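PDB 2DT5: redox-sensing transcriptional repressor Rex from Thermus thermophilus, which probably represses transcription in response to the cellular NADH/NAD(+) redox state, binding DNA as a homodimer. Local coordinates for residues E142-A153 against I165-L176. The protein carries 1 engineered substitution. Residues are numbered along the deposited sequence; the frame is centred on the assembly and turned at random.
With NAD (nicotinamide-adenine-dinucleotide), chain L.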
loop_
_atom_site.group_PDB
_atom_site.type_symbol
_atom_site.label_atom_id
_atom_site.label_comp_id
_atom_site.label_asym_id
_atom_site.label_seq_id
_atom_site.Cartn_x
_atom_site.Cartn_y
_atom_site.Cartn_z
ATOM N N GLU B 142 -14.032 1.837 -16.762
ATOM C CA GLU B 142 -13.364 0.547 -16.764
ATOM C C GLU B 142 -12.970 0.029 -15.381
ATOM O O GLU B 142 -12.957 -1.184 -15.156
ATOM C CB GLU B 142 -12.098 0.595 -17.632
ATOM C CG GLU B 142 -12.298 0.903 -19.112
ATOM C CD GLU B 142 -12.572 2.375 -19.397
ATOM O OE1 GLU B 142 -12.013 3.243 -18.696
ATOM O OE2 GLU B 142 -13.332 2.669 -20.344
ATOM N N ILE B 143 -12.657 0.942 -14.465
ATOM C CA ILE B 143 -12.212 0.571 -13.120
ATOM C C ILE B 143 -13.140 1.070 -12.001
ATOM O O ILE B 143 -13.554 2.224 -11.999
ATOM C CB ILE B 143 -10.778 1.130 -12.880
ATOM C CG1 ILE B 143 -9.811 0.460 -13.866
ATOM C CG2 ILE B 143 -10.354 0.947 -11.419
ATOM C CD1 ILE B 143 -8.365 0.953 -13.785
ATOM N N ALA B 144 -13.456 0.203 -11.047
ATOM C CA ALA B 144 -14.325 0.615 -9.956
ATOM C C ALA B 144 -13.603 0.546 -8.620
ATOM O O ALA B 144 -12.912 -0.426 -8.341
ATOM C CB ALA B 144 -15.587 -0.268 -9.912
ATOM N N LEU B 145 -13.759 1.588 -7.805
ATOM C CA LEU B 145 -13.170 1.627 -6.460
ATOM C C LEU B 145 -14.299 1.153 -5.531
ATOM O O LEU B 145 -15.313 1.847 -5.352
ATOM C CB LEU B 145 -12.715 3.061 -6.101
ATOM C CG LEU B 145 -11.314 3.481 -6.594
ATOM C CD1 LEU B 145 -11.189 3.236 -8.077
ATOM C CD2 LEU B 145 -11.058 4.965 -6.279
ATOM N N LEU B 146 -14.131 -0.039 -4.970
ATOM C CA LEU B 146 -15.145 -0.624 -4.117
ATOM C C LEU B 146 -14.936 -0.276 -2.658
ATOM O O LEU B 146 -14.049 -0.806 -2.013
ATOM C CB LEU B 146 -15.169 -2.148 -4.275
ATOM C CG LEU B 146 -16.407 -2.839 -3.670
ATOM C CD1 LEU B 146 -17.688 -2.166 -4.194
ATOM C CD2 LEU B 146 -16.396 -4.319 -4.026
ATOM N N THR B 147 -15.796 0.594 -2.142
ATOM C CA THR B 147 -15.713 1.039 -0.762
ATOM C C THR B 147 -17.050 0.858 -0.021
ATOM O O THR B 147 -17.555 1.793 0.599
ATOM C CB THR B 147 -15.276 2.525 -0.722
ATOM O OG1 THR B 147 -16.079 3.273 -1.646
ATOM C CG2 THR B 147 -13.805 2.660 -1.164
ATOM N N VAL B 148 -17.637 -0.335 -0.125
ATOM C CA VAL B 148 -18.876 -0.638 0.590
ATOM C C VAL B 148 -18.463 -1.510 1.771
ATOM O O VAL B 148 -17.357 -2.056 1.782
ATOM C CB VAL B 148 -19.894 -1.435 -0.296
ATOM C CG1 VAL B 148 -20.226 -0.649 -1.550
ATOM C CG2 VAL B 148 -19.328 -2.802 -0.665
ATOM N N PRO B 149 -19.327 -1.640 2.794
ATOM C CA PRO B 149 -18.963 -2.481 3.941
ATOM C C PRO B 149 -18.664 -3.915 3.467
ATOM O O PRO B 149 -19.120 -4.327 2.398
ATOM C CB PRO B 149 -20.215 -2.432 4.823
ATOM C CG PRO B 149 -20.821 -1.118 4.494
ATOM C CD PRO B 149 -20.654 -1.035 2.988
ATOM N N ARG B 150 -17.902 -4.657 4.263
ATOM C CA ARG B 150 -17.540 -6.039 3.942
ATOM C C ARG B 150 -18.735 -6.896 3.534
ATOM O O ARG B 150 -18.731 -7.574 2.494
ATOM C CB ARG B 150 -16.864 -6.693 5.151
ATOM C CG ARG B 150 -16.558 -8.164 4.953
ATOM C CD ARG B 150 -15.614 -8.691 6.015
ATOM N NE ARG B 150 -14.995 -9.946 5.587
ATOM C CZ ARG B 150 -13.939 -10.507 6.175
ATOM N NH1 ARG B 150 -13.372 -9.928 7.228
ATOM N NH2 ARG B 150 -13.442 -11.644 5.701
ATOM N N GLU B 151 -19.759 -6.857 4.375
ATOM C CA GLU B 151 -20.962 -7.632 4.161
ATOM C C GLU B 151 -21.623 -7.410 2.809
ATOM O O GLU B 151 -22.270 -8.304 2.286
ATOM C CB GLU B 151 -21.963 -7.347 5.284
ATOM C CG GLU B 151 -21.553 -7.875 6.668
ATOM C CD GLU B 151 -20.281 -7.228 7.231
ATOM O OE1 GLU B 151 -20.160 -5.977 7.196
ATOM O OE2 GLU B 151 -19.411 -7.980 7.730
ATOM N N ALA B 152 -21.460 -6.230 2.230
ATOM C CA ALA B 152 -22.093 -5.964 0.945
ATOM C C ALA B 152 -21.162 -6.056 -0.251
ATOM O O ALA B 152 -21.607 -5.950 -1.386
ATOM C CB ALA B 152 -22.751 -4.575 0.970
ATOM N N ALA B 153 -19.878 -6.279 0.000
ATOM C CA ALA B 153 -18.839 -6.297 -1.068
ATOM C C ALA B 153 -19.041 -7.237 -2.276
ATOM O O ALA B 153 -19.070 -6.777 -3.415
ATOM C CB ALA B 153 -17.488 -6.591 -0.431
ATOM N N ILE B 165 -17.685 -3.947 -15.711
ATOM C CA ILE B 165 -16.427 -3.424 -15.171
ATOM C C ILE B 165 -15.262 -4.286 -15.675
ATOM O O ILE B 165 -15.444 -5.473 -15.960
ATOM C CB ILE B 165 -16.427 -3.435 -13.619
ATOM C CG1 ILE B 165 -15.460 -2.372 -13.073
ATOM C CG2 ILE B 165 -16.017 -4.808 -13.110
ATOM C CD1 ILE B 165 -15.868 -0.948 -13.396
ATOM N N LYS B 166 -14.072 -3.693 -15.788
ATOM C CA LYS B 166 -12.903 -4.433 -16.253
ATOM C C LYS B 166 -11.949 -4.712 -15.104
ATOM O O LYS B 166 -11.199 -5.689 -15.124
ATOM C CB LYS B 166 -12.176 -3.661 -17.365
ATOM C CG LYS B 166 -12.966 -3.567 -18.665
ATOM C CD LYS B 166 -12.197 -2.822 -19.735
ATOM C CE LYS B 166 -13.004 -2.722 -21.035
ATOM N NZ LYS B 166 -12.328 -1.836 -22.047
ATOM N N GLY B 167 -11.980 -3.846 -14.100
ATOM C CA GLY B 167 -11.125 -4.029 -12.945
ATOM C C GLY B 167 -11.747 -3.422 -11.700
ATOM O O GLY B 167 -12.538 -2.480 -11.773
ATOM N N ILE B 168 -11.399 -3.974 -10.545
ATOM C CA ILE B 168 -11.912 -3.457 -9.282
ATOM C C ILE B 168 -10.774 -3.264 -8.289
ATOM O O ILE B 168 -10.021 -4.193 -7.997
ATOM C CB ILE B 168 -12.938 -4.418 -8.613
ATOM C CG1 ILE B 168 -14.134 -4.677 -9.538
ATOM C CG2 ILE B 168 -13.409 -3.838 -7.292
ATOM C CD1 ILE B 168 -15.140 -5.657 -8.977
ATOM N N LEU B 169 -10.667 -2.054 -7.777
ATOM C CA LEU B 169 -9.720 -1.733 -6.732
ATOM C C LEU B 169 -10.570 -1.903 -5.476
ATOM O O LEU B 169 -11.381 -1.042 -5.125
ATOM C CB LEU B 169 -9.168 -0.318 -6.838
ATOM C CG LEU B 169 -7.991 0.058 -5.937
ATOM C CD1 LEU B 169 -6.780 -0.791 -6.297
ATOM C CD2 LEU B 169 -7.666 1.548 -6.050
ATOM N N ASN B 170 -10.387 -3.034 -4.803
ATOM C CA ASN B 170 -11.185 -3.435 -3.651
ATOM C C ASN B 170 -10.651 -2.975 -2.311
ATOM O O ASN B 170 -9.583 -3.416 -1.884
ATOM C CB ASN B 170 -11.291 -4.962 -3.636
ATOM C CG ASN B 170 -12.026 -5.474 -2.424
ATOM O OD1 ASN B 170 -11.641 -6.485 -1.819
ATOM N ND2 ASN B 170 -13.096 -4.784 -2.059
ATOM N N PHE B 171 -11.366 -2.075 -1.640
ATOM C CA PHE B 171 -10.928 -1.623 -0.320
ATOM C C PHE B 171 -11.564 -2.445 0.803
ATOM O O PHE B 171 -11.053 -2.463 1.924
ATOM C CB PHE B 171 -11.262 -0.147 -0.099
ATOM C CG PHE B 171 -10.511 0.794 -1.011
ATOM C CD1 PHE B 171 -10.857 0.907 -2.355
ATOM C CD2 PHE B 171 -9.443 1.542 -0.521
ATOM C CE1 PHE B 171 -10.154 1.755 -3.211
ATOM C CE2 PHE B 171 -8.720 2.402 -1.365
ATOM C CZ PHE B 171 -9.075 2.509 -2.709
ATOM N N ALA B 172 -12.679 -3.106 0.507
ATOM C CA ALA B 172 -13.363 -3.919 1.524
ATOM C C ALA B 172 -12.464 -5.060 2.000
ATOM O O ALA B 172 -11.809 -5.724 1.195
ATOM C CB ALA B 172 -14.666 -4.478 0.958
ATOM N N PRO B 173 -12.408 -5.294 3.317
ATOM C CA PRO B 173 -11.568 -6.364 3.868
ATOM C C PRO B 173 -12.156 -7.738 3.605
ATOM O O PRO B 173 -12.569 -8.417 4.537
ATOM C CB PRO B 173 -11.535 -6.041 5.365
ATOM C CG PRO B 173 -12.930 -5.504 5.592
ATOM C CD PRO B 173 -13.140 -4.593 4.387
ATOM N N VAL B 174 -12.195 -8.139 2.336
ATOM C CA VAL B 174 -12.738 -9.434 1.962
ATOM C C VAL B 174 -12.238 -9.823 0.568
ATOM O O VAL B 174 -11.939 -8.957 -0.261
ATOM C CB VAL B 174 -14.274 -9.396 1.945
ATOM C CG1 VAL B 174 -14.759 -8.520 0.789
ATOM C CG2 VAL B 174 -14.826 -10.818 1.820
ATOM N N VAL B 175 -12.130 -11.121 0.311
ATOM C CA VAL B 175 -11.667 -11.574 -0.994
ATOM C C VAL B 175 -12.875 -11.743 -1.894
ATOM O O VAL B 175 -13.799 -12.478 -1.569
ATOM C CB VAL B 175 -10.925 -12.898 -0.896
ATOM C CG1 VAL B 175 -10.327 -13.246 -2.243
ATOM C CG2 VAL B 175 -9.847 -12.797 0.166
ATOM N N LEU B 176 -12.863 -11.043 -3.021
ATOM C CA LEU B 176 -13.969 -11.087 -3.956
ATOM C C LEU B 176 -13.905 -12.286 -4.885
ATOM O O LEU B 176 -12.843 -12.852 -5.128
ATOM C CB LEU B 176 -13.997 -9.810 -4.796
ATOM C CG LEU B 176 -14.002 -8.478 -4.025
ATOM C CD1 LEU B 176 -13.980 -7.342 -5.024
ATOM C CD2 LEU B 176 -15.230 -8.374 -3.123
HETATM P PA NAD L . -19.466 3.605 5.556
HETATM O O1A NAD L . -19.194 5.005 6.006
HETATM O O2A NAD L . -20.410 2.747 6.340
HETATM O O5B NAD L . -19.929 3.740 4.073
HETATM C C5B NAD L . -20.313 2.601 3.261
HETATM C C4B NAD L . -21.210 3.143 2.178
HETATM O O4B NAD L . -21.542 1.965 1.371
HETATM C C3B NAD L . -22.620 3.690 2.633
HETATM O O3B NAD L . -22.796 5.050 2.129
HETATM C C2B NAD L . -23.642 2.720 2.045
HETATM O O2B NAD L . -24.886 3.219 1.730
HETATM C C1B NAD L . -22.834 2.191 0.863
HETATM N N9A NAD L . -23.278 0.911 0.380
HETATM C C8A NAD L . -23.673 -0.279 1.009
HETATM N N7A NAD L . -24.000 -1.231 0.154
HETATM C C5A NAD L . -23.847 -0.728 -1.088
HETATM C C6A NAD L . -24.045 -1.287 -2.433
HETATM N N6A NAD L . -24.459 -2.518 -2.635
HETATM N N1A NAD L . -23.760 -0.407 -3.481
HETATM C C2A NAD L . -23.334 0.866 -3.345
HETATM N N3A NAD L . -23.131 1.442 -2.083
HETATM C C4A NAD L . -23.404 0.612 -0.984
HETATM O O3 NAD L . -18.079 2.807 5.465
HETATM P PN NAD L . -16.517 3.330 5.397
HETATM O O1N NAD L . -16.033 3.583 6.767
HETATM O O2N NAD L . -16.499 4.437 4.395
HETATM O O5D NAD L . -15.797 1.987 4.860
HETATM C C5D NAD L . -16.076 1.489 3.518
HETATM C C4D NAD L . -15.289 0.255 3.279
HETATM O O4D NAD L . -13.822 0.586 3.380
HETATM C C3D NAD L . -15.502 -0.890 4.357
HETATM O O3D NAD L . -15.490 -2.184 3.715
HETATM C C2D NAD L . -14.283 -0.725 5.246
HETATM O O2D NAD L . -13.996 -1.824 6.045
HETATM C C1D NAD L . -13.184 -0.402 4.172
HETATM N N1N NAD L . -11.930 0.060 4.823
HETATM C C2N NAD L . -10.736 -0.280 4.128
HETATM C C3N NAD L . -9.577 0.320 4.352
HETATM C C7N NAD L . -8.351 -0.126 3.613
HETATM O O7N NAD L . -7.241 0.280 4.022
HETATM N N7N NAD L . -8.488 -0.977 2.580
HETATM C C4N NAD L . -9.457 1.450 5.370
HETATM C C5N NAD L . -10.774 2.203 5.412
HETATM C C6N NAD L . -11.932 1.390 5.461
#
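Glu142 O accepts two backbone hydrogen bonds, from Lys166 N at 2.8 Å and from Gly167 N, the latter in the carbonyl plane. They start the parallel pairing of strands 143-146 and 167-170. With helix 150-163 these strands form a beta-alpha-beta crossover of the Rossmann fold. The ladder ends where Phe171 N meets Leu146 O at 3.0 Å. On the face covered by helix 150-163, Ile165 CD1 lies 3.6 Å from Ala144 CB, and Leu146 CB rests on Ile168 CG2. On the other face the Phe171 ring lies alongside Leu145 and Thr147. Its CG is anti to the carbonyl carbon (chi1 -66°), which sets the ring edge against Leu145 CG. Thr147 CG2 approaches CD1 of that ring obliquely, at 3.6 Å. Thr147 OG1 is hydrogen-bonded outside the two segments, to Gly87 O. With an alanine in place of this phenylalanine, Leu145 CG and Thr147 CG2 would probably lose their aromatic neighbour, and a gap is likely to open beside Leu91 and Leu95 of helix 90-96. The loops after both strands hold NAD: its O3D donates to Val148 O at 2.7 Å, and its carboxamide N7N donates to Phe171 O at 3.0 Å, with an N-H...O angle of 164°.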